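Local coordinates for putative immunoglobulin-blocking virulence protein (Mycoplasma mycoides subsp. capri, PDB 7ADK) that probably binds host immunoglobulins to blunt the antibody response, as a virulence factor that forms a complex with a lipoprotein chain, at residues G395-L401 against G416-D422; L522-I528 against R580-F586; N529-V535 against T546-T550; N645-F650 against F679-N684. All coordinates share one frame; numbering follows the deposited sequence.

Contact 1 (G395-L401 against G416-D422)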
# COMPACT_ATOMS: atom_id res chain seq x y z
N GLY A 395 17.27 -17.55 19.71
CA GLY A 395 17.18 -17.49 18.24
C GLY A 395 18.40 -18.02 17.48
O GLY A 395 18.54 -17.78 16.29
N ILE A 396 19.28 -18.72 18.19
CA ILE A 396 20.44 -19.46 17.69
C ILE A 396 20.06 -20.94 17.73
O ILE A 396 19.61 -21.42 18.76
CB ILE A 396 21.67 -19.17 18.60
CG1 ILE A 396 22.17 -17.72 18.49
CG2 ILE A 396 22.84 -20.12 18.32
CD1 ILE A 396 22.90 -17.22 19.71
N ARG A 397 20.25 -21.69 16.64
CA ARG A 397 20.05 -23.15 16.56
C ARG A 397 21.16 -23.86 15.80
O ARG A 397 21.67 -23.33 14.81
CB ARG A 397 18.72 -23.48 15.90
CG ARG A 397 17.51 -23.43 16.83
CD ARG A 397 16.27 -23.93 16.10
NE ARG A 397 16.41 -25.34 15.72
CZ ARG A 397 16.45 -25.88 14.51
NH1 ARG A 397 16.66 -27.15 14.43
NH2 ARG A 397 16.33 -25.20 13.41
N PHE A 398 21.49 -25.09 16.19
CA PHE A 398 22.35 -26.00 15.43
C PHE A 398 21.58 -27.27 15.07
O PHE A 398 20.97 -27.90 15.94
CB PHE A 398 23.62 -26.34 16.22
CG PHE A 398 24.58 -25.20 16.47
CD1 PHE A 398 24.31 -24.24 17.46
CD2 PHE A 398 25.78 -25.11 15.73
CE1 PHE A 398 25.23 -23.21 17.71
CE2 PHE A 398 26.70 -24.09 15.99
CZ PHE A 398 26.43 -23.14 16.99
N SER A 399 21.62 -27.69 13.82
CA SER A 399 21.01 -28.94 13.35
C SER A 399 21.98 -29.74 12.50
O SER A 399 22.83 -29.19 11.82
CB SER A 399 19.68 -28.69 12.66
OG SER A 399 19.75 -27.89 11.55
N LYS A 400 21.87 -31.06 12.55
CA LYS A 400 22.67 -32.02 11.80
C LYS A 400 21.83 -32.56 10.65
O LYS A 400 20.71 -32.99 10.87
CB LYS A 400 23.11 -33.13 12.77
CG LYS A 400 24.11 -34.15 12.20
CD LYS A 400 25.56 -33.65 12.08
CE LYS A 400 26.21 -33.30 13.42
NZ LYS A 400 26.36 -34.46 14.32
N LEU A 401 22.35 -32.55 9.43
CA LEU A 401 21.81 -33.29 8.30
C LEU A 401 22.66 -34.53 8.05
O LEU A 401 23.88 -34.41 8.03
CB LEU A 401 21.80 -32.40 7.05
CG LEU A 401 20.47 -31.69 6.79
CD1 LEU A 401 20.13 -30.62 7.81
CD2 LEU A 401 20.51 -31.02 5.43
N GLY A 416 26.42 -33.07 7.63
CA GLY A 416 26.80 -31.68 7.80
C GLY A 416 26.10 -31.00 8.96
O GLY A 416 24.90 -31.17 9.16
N LEU A 417 26.86 -30.23 9.72
CA LEU A 417 26.37 -29.33 10.76
C LEU A 417 25.88 -28.03 10.12
O LEU A 417 26.55 -27.44 9.28
CB LEU A 417 27.49 -29.12 11.78
CG LEU A 417 27.11 -28.36 13.05
CD1 LEU A 417 26.01 -29.03 13.84
CD2 LEU A 417 28.34 -28.28 13.94
N VAL A 418 24.70 -27.56 10.52
CA VAL A 418 24.02 -26.39 9.99
C VAL A 418 23.73 -25.42 11.12
O VAL A 418 23.21 -25.82 12.15
CB VAL A 418 22.73 -26.81 9.25
CG1 VAL A 418 21.95 -25.61 8.70
CG2 VAL A 418 23.04 -27.79 8.13
N LEU A 419 24.09 -24.14 10.95
CA LEU A 419 23.84 -23.07 11.91
C LEU A 419 22.70 -22.18 11.40
O LEU A 419 22.79 -21.61 10.31
CB LEU A 419 25.16 -22.32 12.13
CG LEU A 419 25.10 -21.07 13.01
CD1 LEU A 419 24.38 -21.31 14.33
CD2 LEU A 419 26.49 -20.60 13.34
N ASP A 420 21.65 -22.06 12.21
CA ASP A 420 20.42 -21.28 12.01
C ASP A 420 20.47 -20.06 12.94
O ASP A 420 20.52 -20.19 14.17
CB ASP A 420 19.24 -22.25 12.24
CG ASP A 420 17.84 -21.69 12.57
OD1 ASP A 420 17.61 -20.46 12.53
OD2 ASP A 420 16.93 -22.51 12.85
N LEU A 421 20.50 -18.85 12.37
CA LEU A 421 20.49 -17.56 13.06
C LEU A 421 19.25 -16.75 12.66
O LEU A 421 19.21 -16.16 11.58
CB LEU A 421 21.78 -16.78 12.73
CG LEU A 421 23.03 -17.30 13.44
CD1 LEU A 421 24.29 -16.84 12.72
CD2 LEU A 421 23.11 -16.79 14.86
N ASP A 422 18.25 -16.68 13.54
CA ASP A 422 17.08 -15.82 13.36
C ASP A 422 17.40 -14.39 13.80
O ASP A 422 17.20 -14.01 14.95
CB ASP A 422 15.87 -16.38 14.11
CG ASP A 422 14.64 -15.47 14.00
OD1 ASP A 422 14.59 -14.58 13.12
OD2 ASP A 422 13.70 -15.64 14.80
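This is a beta hairpin: residues 395-401 run against 416-422 as neighbouring antiparallel strands, paired from Ile-396 with Leu-421 to Leu-401 with Gly-416. The hydrogen-bonded pairs are Arg-397 with Asp-420, Ser-399 with Val-418 and Leu-401 with Gly-416. In each, both backbone N-H groups find the partner's carbonyl, for example Asp-420 N to Arg-397 O at 2.9 Å and 172°. Past the last full pair, Asp-422 N still reaches Gly-395 O at 3.0 Å.

Side chains sort onto two faces. On one, Phe-398 and Leu-419 lie side by side and point the same way, and the methyl Leu-419 CD1 sits over the ring face of Phe-398 as a CH-pi contact, 3.9 Å from the centroid. Next to them Ile-396 CG1 meets Leu-421 CD2 at 3.9 Å.

On the other face Arg-397 and Asp-420 form an ion pair. Arg-397 NH2 makes a salt bridge to Asp-420 OD2 (2.8 Å), using the anti lone pair of that oxygen; guanidinium and carboxylate planes stand 77° apart. The arginine chain bends at chi3 (64°), which turns NH2 toward the aspartate, its OD2 meeting the guanidinium near its edge, while NH1 takes a second salt bridge with Asp-379. Farther along this face Leu-401 CD1 rests 4.1 Å from Val-418 CG2.

The hairpin lies inside the larger mixed sheet. Strand 375-379 flanks 396-403 antiparallel, and strand 448-454 runs parallel to 415-422, connected to it by helix 426-442 in a beta-alpha-beta crossover; this helix packs on the face carrying Ile-396, Phe-398 and Leu-421.

Contact 2 (L522-I528 against R580-F586)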
# COMPACT_ATOMS: atom_id res chain seq x y z
N LEU A 522 29.09 -11.66 -6.42
CA LEU A 522 28.98 -13.10 -6.68
C LEU A 522 30.25 -13.68 -7.32
O LEU A 522 30.21 -14.81 -7.80
CB LEU A 522 27.74 -13.33 -7.55
CG LEU A 522 26.42 -12.76 -7.00
CD1 LEU A 522 25.32 -12.94 -8.04
CD2 LEU A 522 26.00 -13.46 -5.72
N ARG A 523 31.37 -12.94 -7.37
CA ARG A 523 32.52 -13.24 -8.24
C ARG A 523 33.07 -14.65 -8.07
O ARG A 523 33.36 -15.32 -9.06
CB ARG A 523 33.61 -12.17 -8.03
CG ARG A 523 34.63 -12.18 -9.18
CD ARG A 523 35.93 -11.44 -8.86
NE ARG A 523 35.81 -9.98 -8.90
CZ ARG A 523 35.79 -9.21 -9.96
NH1 ARG A 523 35.68 -9.66 -11.16
NH2 ARG A 523 35.90 -7.93 -9.81
N ASN A 524 33.17 -15.12 -6.84
CA ASN A 524 33.67 -16.45 -6.45
C ASN A 524 32.60 -17.30 -5.73
O ASN A 524 32.87 -18.13 -4.87
CB ASN A 524 35.04 -16.35 -5.77
CG ASN A 524 35.15 -15.13 -4.90
OD1 ASN A 524 34.45 -15.00 -3.92
ND2 ASN A 524 35.95 -14.17 -5.28
N THR A 525 31.35 -17.13 -6.17
CA THR A 525 30.24 -18.06 -5.94
C THR A 525 30.07 -18.96 -7.15
O THR A 525 29.88 -18.44 -8.25
CB THR A 525 28.94 -17.31 -5.66
OG1 THR A 525 29.05 -16.63 -4.44
CG2 THR A 525 27.72 -18.22 -5.55
N THR A 526 30.13 -20.28 -6.98
CA THR A 526 30.10 -21.24 -8.10
C THR A 526 28.70 -21.43 -8.71
O THR A 526 28.61 -21.64 -9.91
CB THR A 526 30.66 -22.58 -7.62
OG1 THR A 526 32.03 -22.47 -7.36
CG2 THR A 526 30.49 -23.75 -8.58
N TRP A 527 27.64 -21.37 -7.90
CA TRP A 527 26.25 -21.57 -8.34
C TRP A 527 25.26 -20.86 -7.40
O TRP A 527 25.25 -21.13 -6.20
CB TRP A 527 25.95 -23.08 -8.47
CG TRP A 527 24.62 -23.49 -9.05
CD1 TRP A 527 24.34 -23.57 -10.37
CD2 TRP A 527 23.41 -23.94 -8.36
NE1 TRP A 527 23.05 -24.03 -10.54
CE2 TRP A 527 22.44 -24.28 -9.34
CE3 TRP A 527 23.05 -24.12 -7.01
CZ2 TRP A 527 21.18 -24.78 -9.01
CZ3 TRP A 527 21.79 -24.63 -6.67
CH2 TRP A 527 20.85 -24.97 -7.66
N ILE A 528 24.45 -19.94 -7.92
CA ILE A 528 23.40 -19.26 -7.16
C ILE A 528 22.10 -20.02 -7.43
O ILE A 528 21.77 -20.32 -8.58
CB ILE A 528 23.24 -17.76 -7.53
CG1 ILE A 528 24.57 -16.98 -7.55
CG2 ILE A 528 22.31 -17.07 -6.53
CD1 ILE A 528 25.29 -16.98 -8.89
N ARG A 580 29.05 -15.03 -17.83
CA ARG A 580 28.29 -16.06 -17.11
C ARG A 580 26.84 -16.17 -17.60
O ARG A 580 26.00 -16.78 -16.96
CB ARG A 580 28.40 -15.84 -15.59
CG ARG A 580 29.81 -16.08 -15.05
CD ARG A 580 29.97 -15.73 -13.57
NE ARG A 580 29.38 -16.74 -12.69
CZ ARG A 580 29.27 -16.68 -11.38
NH1 ARG A 580 28.75 -17.67 -10.74
NH2 ARG A 580 29.68 -15.68 -10.66
N ASN A 581 26.51 -15.58 -18.74
CA ASN A 581 25.13 -15.46 -19.22
C ASN A 581 24.44 -16.81 -19.47
O ASN A 581 23.22 -16.89 -19.38
CB ASN A 581 25.13 -14.59 -20.48
CG ASN A 581 23.77 -14.43 -21.12
OD1 ASN A 581 22.97 -13.59 -20.77
ND2 ASN A 581 23.46 -15.22 -22.12
N ASN A 582 25.15 -17.88 -19.81
CA ASN A 582 24.49 -19.16 -20.06
C ASN A 582 23.91 -19.82 -18.79
O ASN A 582 23.12 -20.74 -18.90
CB ASN A 582 25.42 -20.07 -20.87
CG ASN A 582 26.55 -20.66 -20.07
OD1 ASN A 582 27.22 -19.99 -19.30
ND2 ASN A 582 26.78 -21.93 -20.23
N GLU A 583 24.25 -19.33 -17.60
CA GLU A 583 23.68 -19.77 -16.32
C GLU A 583 22.30 -19.14 -16.05
O GLU A 583 22.13 -17.96 -16.31
CB GLU A 583 24.58 -19.38 -15.15
CG GLU A 583 26.05 -19.80 -15.25
CD GLU A 583 26.89 -19.28 -14.07
OE1 GLU A 583 26.35 -19.16 -12.95
OE2 GLU A 583 28.10 -19.03 -14.25
N PRO A 584 21.34 -19.85 -15.43
CA PRO A 584 19.99 -19.34 -15.22
C PRO A 584 19.85 -18.08 -14.36
O PRO A 584 18.96 -17.27 -14.60
CB PRO A 584 19.23 -20.48 -14.57
CG PRO A 584 19.99 -21.73 -14.95
CD PRO A 584 21.42 -21.26 -15.05
N PHE A 585 20.70 -17.87 -13.35
CA PHE A 585 20.58 -16.71 -12.45
C PHE A 585 20.88 -15.40 -13.17
O PHE A 585 20.23 -14.38 -12.95
CB PHE A 585 21.49 -16.88 -11.23
CG PHE A 585 21.34 -15.77 -10.21
CD1 PHE A 585 22.18 -14.64 -10.25
CD2 PHE A 585 20.33 -15.84 -9.24
CE1 PHE A 585 22.00 -13.60 -9.33
CE2 PHE A 585 20.15 -14.80 -8.33
CZ PHE A 585 20.98 -13.67 -8.37
N PHE A 586 21.87 -15.40 -14.06
CA PHE A 586 22.29 -14.21 -14.82
C PHE A 586 21.36 -13.87 -15.99
O PHE A 586 21.58 -12.88 -16.68
CB PHE A 586 23.76 -14.35 -15.22
CG PHE A 586 24.66 -14.42 -14.02
CD1 PHE A 586 24.75 -13.34 -13.13
CD2 PHE A 586 25.33 -15.61 -13.71
CE1 PHE A 586 25.52 -13.43 -11.97
CE2 PHE A 586 26.08 -15.71 -12.53
CZ PHE A 586 26.19 -14.63 -11.66
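Arg-580 points its guanidinium into the turn Leu-522 to Thr-525 and meets two of its carbonyls. NH2 bonds Leu-522 O at 3.0 Å, with that oxygen lying in the guanidinium plane although the nitrogen stands well above the carbonyl plane. The same oxygen closes the turn by accepting Thr-525 N from its opposite face, so two donors grip it. NH1 reaches Thr-525 O at 2.8 Å in a weak, bent bond. On its own segment, Glu-583 OE2 holds NE in a nearly straight salt bridge (170°), which fixes how the flat group is turned.

Phe-586 CE2 lies over one guanidinium face, toward its rim, and Phe-585 packs next to Phe-586. The branch Ile-528 CG2 lies over one face of Phe-585, 3.8 Å from the centroid, as a CH-pi contact, while the other branch sends CD1 to Phe-586 CZ at 3.7 Å, that pair of side chains crossing at about a right angle. Leu-522 CD1 touches both rings, coming to 3.6 Å from Phe-585 CE1. Phe-585 CG stands anti to the backbone N (chi1 -176°), and this carries its ring across to the isoleucine.

The result is a pair of type I beta turns, 522-525 and 580-583, joined in the protein interior by a buried arginine, the second turn directly following helix 567-579.

Contact 3 (N529-V535 against T546-T550)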
# COMPACT_ATOMS: atom_id res chain seq x y z
N ASN A 529 21.36 -20.38 -6.38
CA ASN A 529 20.18 -21.22 -6.47
C ASN A 529 19.04 -20.49 -7.20
O ASN A 529 18.56 -19.44 -6.78
CB ASN A 529 19.75 -21.70 -5.09
CG ASN A 529 18.66 -22.73 -5.12
OD1 ASN A 529 18.40 -23.37 -6.13
ND2 ASN A 529 17.98 -22.92 -4.03
N THR A 530 18.64 -21.11 -8.30
CA THR A 530 17.69 -20.63 -9.31
C THR A 530 16.50 -21.58 -9.50
O THR A 530 15.47 -21.23 -10.07
CB THR A 530 18.48 -20.47 -10.61
OG1 THR A 530 17.72 -19.81 -11.59
CG2 THR A 530 18.97 -21.82 -11.18
N ILE A 531 16.65 -22.80 -8.98
CA ILE A 531 15.60 -23.77 -8.68
C ILE A 531 14.91 -23.29 -7.38
O ILE A 531 15.21 -22.20 -6.92
CB ILE A 531 16.26 -25.17 -8.63
CG1 ILE A 531 16.87 -25.50 -10.00
CG2 ILE A 531 15.31 -26.31 -8.23
CD1 ILE A 531 17.82 -26.69 -10.03
N ASP A 532 13.97 -24.01 -6.78
CA ASP A 532 13.25 -23.54 -5.59
C ASP A 532 12.45 -22.25 -5.85
O ASP A 532 12.33 -21.37 -5.01
CB ASP A 532 14.17 -23.50 -4.34
CG ASP A 532 14.85 -24.80 -3.93
OD1 ASP A 532 14.69 -25.86 -4.58
OD2 ASP A 532 15.62 -24.76 -2.94
N TYR A 533 11.92 -22.14 -7.06
CA TYR A 533 11.04 -21.07 -7.54
C TYR A 533 9.57 -21.45 -7.33
O TYR A 533 9.04 -22.34 -7.99
CB TYR A 533 11.35 -20.84 -9.01
CG TYR A 533 10.41 -19.89 -9.73
CD1 TYR A 533 10.61 -18.51 -9.65
CD2 TYR A 533 9.38 -20.41 -10.52
CE1 TYR A 533 9.82 -17.64 -10.41
CE2 TYR A 533 8.58 -19.54 -11.29
CZ TYR A 533 8.82 -18.16 -11.26
OH TYR A 533 8.09 -17.32 -12.03
N ASN A 534 8.91 -20.77 -6.39
CA ASN A 534 7.62 -21.17 -5.82
C ASN A 534 6.57 -20.05 -5.90
O ASN A 534 5.85 -19.80 -4.94
CB ASN A 534 7.85 -21.74 -4.41
CG ASN A 534 8.54 -23.09 -4.37
OD1 ASN A 534 8.51 -23.88 -5.27
ND2 ASN A 534 9.17 -23.40 -3.30
N VAL A 535 6.46 -19.37 -7.05
CA VAL A 535 5.47 -18.30 -7.27
C VAL A 535 4.33 -18.79 -8.18
O VAL A 535 4.54 -19.27 -9.28
CB VAL A 535 6.10 -16.98 -7.75
CG1 VAL A 535 7.32 -16.60 -6.92
CG2 VAL A 535 6.52 -16.96 -9.20
N THR A 546 7.86 -19.29 0.65
CA THR A 546 9.29 -19.01 0.46
C THR A 546 9.76 -19.41 -0.93
O THR A 546 9.39 -20.47 -1.44
CB THR A 546 10.11 -19.67 1.56
OG1 THR A 546 9.67 -19.21 2.82
CG2 THR A 546 11.59 -19.32 1.50
N THR A 547 10.55 -18.57 -1.58
CA THR A 547 11.01 -18.76 -2.96
C THR A 547 12.34 -18.05 -3.21
O THR A 547 12.68 -17.11 -2.49
CB THR A 547 9.91 -18.27 -3.93
OG1 THR A 547 10.28 -18.41 -5.28
CG2 THR A 547 9.52 -16.83 -3.73
N ARG A 548 13.09 -18.45 -4.23
CA ARG A 548 14.23 -17.67 -4.72
C ARG A 548 13.78 -16.34 -5.33
O ARG A 548 12.73 -16.27 -5.98
CB ARG A 548 15.12 -18.51 -5.64
CG ARG A 548 14.56 -18.93 -7.01
CD ARG A 548 14.60 -17.87 -8.11
NE ARG A 548 14.44 -18.48 -9.42
CZ ARG A 548 14.21 -17.89 -10.57
NH1 ARG A 548 14.15 -16.60 -10.68
NH2 ARG A 548 14.00 -18.59 -11.63
N ILE A 549 14.57 -15.29 -5.14
CA ILE A 549 14.27 -13.95 -5.68
C ILE A 549 14.48 -13.94 -7.20
O ILE A 549 15.43 -14.51 -7.72
CB ILE A 549 15.09 -12.85 -4.97
CG1 ILE A 549 14.78 -12.74 -3.48
CG2 ILE A 549 14.86 -11.48 -5.58
CD1 ILE A 549 15.97 -12.26 -2.67
N THR A 550 13.60 -13.24 -7.93
CA THR A 550 13.84 -12.84 -9.32
C THR A 550 14.47 -11.46 -9.33
O THR A 550 13.92 -10.51 -8.77
CB THR A 550 12.54 -12.81 -10.13
OG1 THR A 550 12.04 -14.11 -10.26
CG2 THR A 550 12.73 -12.30 -11.55
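Asn-534 N gives a nearly straight hydrogen bond to Thr-547 OG1, 2.9 Å long at 173°. The chi1 of Thr-547, close to 180°, brings the hydroxyl alongside the loop backbone. One residue on, Arg-548 N bonds Asp-532 O at 3.1 Å. Both acceptor and donor here belong to the short strand 547-548, which pairs antiparallel with strand 502-506 in the large mixed sheet; residues 529-535 form an irregular loop laid along it.

The Arg-548 side chain is the next grip. Its NE bonds Thr-530 O at 3.0 Å, approaching from above the carbonyl plane, and NH2 adds a weak bond to the same oxygen. A sharp bend at chi2 folds the chain back over the loop, where CG passes Ile-531 O. Thr-530 OG1 lies over one guanidinium face, and Tyr-533 CD1 covers the centre of the opposite one, 3.8 Å from CZ of Arg-548; ring and guanidinium planes are 38° apart.

Asp-532 ties the loop to its surroundings. Its OD2 receives Asn-529 ND2 and also meets Arg-352, Arg-362 and the hydroxyl of Tyr-505, a cluster that would probably favour the charged carboxylate. Asn-534 ND2 bonds Arg-362 O, and weakly Thr-546 O. At the far end Val-535 crosses Thr-547 at about a right angle, its CG1 3.9 Å from Thr-547 CG2.

Contact 4 (N645-F650 against F679-N684)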
# COMPACT_ATOMS: atom_id res chain seq x y z
N ASN A 645 20.54 11.53 -7.46
CA ASN A 645 20.46 12.99 -7.40
C ASN A 645 20.08 13.51 -6.01
O ASN A 645 19.40 12.85 -5.25
CB ASN A 645 19.53 13.54 -8.49
CG ASN A 645 19.83 14.99 -8.78
OD1 ASN A 645 20.92 15.48 -8.55
ND2 ASN A 645 18.89 15.75 -9.24
N ASN A 646 20.55 14.72 -5.72
CA ASN A 646 20.75 15.28 -4.38
C ASN A 646 20.00 16.61 -4.18
O ASN A 646 19.67 17.00 -3.07
CB ASN A 646 22.28 15.47 -4.30
CG ASN A 646 22.85 15.65 -2.91
OD1 ASN A 646 22.18 15.88 -1.94
ND2 ASN A 646 24.14 15.53 -2.78
N GLU A 647 19.72 17.31 -5.28
CA GLU A 647 19.12 18.64 -5.37
C GLU A 647 17.93 18.62 -6.32
O GLU A 647 17.78 17.68 -7.10
CB GLU A 647 20.16 19.66 -5.86
CG GLU A 647 21.28 19.99 -4.85
CD GLU A 647 22.59 19.21 -5.00
OE1 GLU A 647 22.88 18.63 -6.07
OE2 GLU A 647 23.36 19.19 -4.01
N SER A 648 17.07 19.64 -6.28
CA SER A 648 15.89 19.80 -7.14
C SER A 648 16.21 19.91 -8.64
O SER A 648 15.34 19.70 -9.47
CB SER A 648 15.10 21.03 -6.71
OG SER A 648 15.88 22.20 -6.91
N TYR A 649 17.45 20.23 -8.98
CA TYR A 649 17.98 20.28 -10.33
C TYR A 649 18.84 19.05 -10.62
O TYR A 649 19.65 18.62 -9.80
CB TYR A 649 18.74 21.60 -10.54
CG TYR A 649 19.85 21.89 -9.55
CD1 TYR A 649 19.58 22.62 -8.38
CD2 TYR A 649 21.16 21.46 -9.81
CE1 TYR A 649 20.62 22.89 -7.47
CE2 TYR A 649 22.20 21.74 -8.90
CZ TYR A 649 21.93 22.46 -7.72
OH TYR A 649 22.94 22.74 -6.85
N PHE A 650 18.70 18.46 -11.80
CA PHE A 650 19.66 17.49 -12.29
C PHE A 650 20.84 18.23 -12.93
O PHE A 650 20.77 18.65 -14.07
CB PHE A 650 18.97 16.50 -13.23
CG PHE A 650 19.92 15.51 -13.88
CD1 PHE A 650 20.69 14.65 -13.08
CD2 PHE A 650 20.06 15.48 -15.28
CE1 PHE A 650 21.60 13.76 -13.68
CE2 PHE A 650 20.97 14.61 -15.87
CZ PHE A 650 21.74 13.75 -15.08
N PHE A 679 15.39 9.02 -10.49
CA PHE A 679 16.37 9.66 -9.61
C PHE A 679 16.12 9.31 -8.15
O PHE A 679 14.97 9.20 -7.73
CB PHE A 679 16.36 11.17 -9.83
CG PHE A 679 16.80 11.63 -11.20
CD1 PHE A 679 18.15 11.56 -11.55
CD2 PHE A 679 15.87 12.10 -12.14
CE1 PHE A 679 18.57 11.95 -12.82
CE2 PHE A 679 16.28 12.48 -13.42
CZ PHE A 679 17.64 12.40 -13.77
N SER A 680 17.17 9.20 -7.34
CA SER A 680 17.07 8.79 -5.92
C SER A 680 16.20 9.68 -5.02
O SER A 680 15.70 9.22 -4.00
CB SER A 680 18.47 8.71 -5.32
OG SER A 680 19.28 7.85 -6.07
N ASN A 681 15.97 10.94 -5.39
CA ASN A 681 15.17 11.92 -4.66
C ASN A 681 13.69 12.02 -5.11
O ASN A 681 12.80 12.10 -4.27
CB ASN A 681 15.89 13.28 -4.74
CG ASN A 681 16.06 13.80 -6.15
OD1 ASN A 681 16.00 13.07 -7.12
ND2 ASN A 681 16.20 15.08 -6.33
N GLY A 682 13.41 12.07 -6.42
CA GLY A 682 12.11 12.45 -7.00
C GLY A 682 11.70 13.94 -6.96
O GLY A 682 10.71 14.32 -7.59
N ASN A 683 12.47 14.83 -6.30
CA ASN A 683 12.27 16.29 -6.24
C ASN A 683 12.67 17.06 -7.51
O ASN A 683 12.75 18.29 -7.48
CB ASN A 683 13.02 16.87 -5.01
CG ASN A 683 12.43 16.44 -3.68
OD1 ASN A 683 12.32 15.26 -3.39
ND2 ASN A 683 11.99 17.35 -2.85
N ASN A 684 12.94 16.39 -8.62
CA ASN A 684 13.53 16.95 -9.84
C ASN A 684 12.58 17.77 -10.73
O ASN A 684 12.65 17.74 -11.95
CB ASN A 684 14.23 15.85 -10.64
CG ASN A 684 15.07 15.00 -9.73
OD1 ASN A 684 16.13 15.39 -9.30
ND2 ASN A 684 14.57 13.87 -9.33
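Phe-650 presents one ring face to Phe-679, whose CE1 comes to 3.4 Å from Phe-650 CD1. The planes make 40° and the centroids lie 4.9 Å apart, so the pair is oblique. Tyr-707 meets the Phe-650 ring too, and the CB of Asn-645 packs by Phe-679 CD1.

Beside the rings three asparagines lock together. With chi1 at -159° the amide of Asn-645 extends away from its own N and across to the other loop; there ND2 bonds Asn-684 OD1 at 2.8 Å, the two amide planes 17° apart. The same nitrogen also donates to Tyr-649 O in a nearly straight bond of 3.0 Å. Asn-684 and Asn-681 exchange bonds both ways, Asn-681 ND2 arriving at Asn-684 OD1 from the opposite face to Asn-645 ND2. That oxygen is thus held by two donors.

Both loops leave the same end of neighbouring parallel strands, 640-643 and 676-679, in a sheet whose five strands follow each other in chain order, consistent with a solenoid-like repeat.

Farther along, the backbones touch through a CA-H...O contact, Asn-684 CA to Ser-648 O at 3.3 Å. The loops also face the lipoprotein chain: Glu-647 makes a salt bridge with Lys-687 of that chain, Asn-645 O accepts from its Ser-685, and Asn-683 ND2 bonds its Glu-669.

Going down the chain, contact 1 comes first and closes the shortest excursion but one, a hairpin linked by 14 residues near one end of the mixed sheet, next to strand 375-379. Contact 2 then spans 51 residues, bringing the loop after strand 516-517 to the loop after helix 567-579. Contact 3 lies wholly within that span and closes only ten residues, tying its loop to strand 547-548 of the sheet that also holds contact 1. Contacts 2 and 3 touch where Pro-584 packs on Thr-530. Contact 4 follows separately and closes 28 residues, joining two loops of the parallel sheet about 45 Å, centre to centre, from contact 1, and bordering the lipoprotein chain.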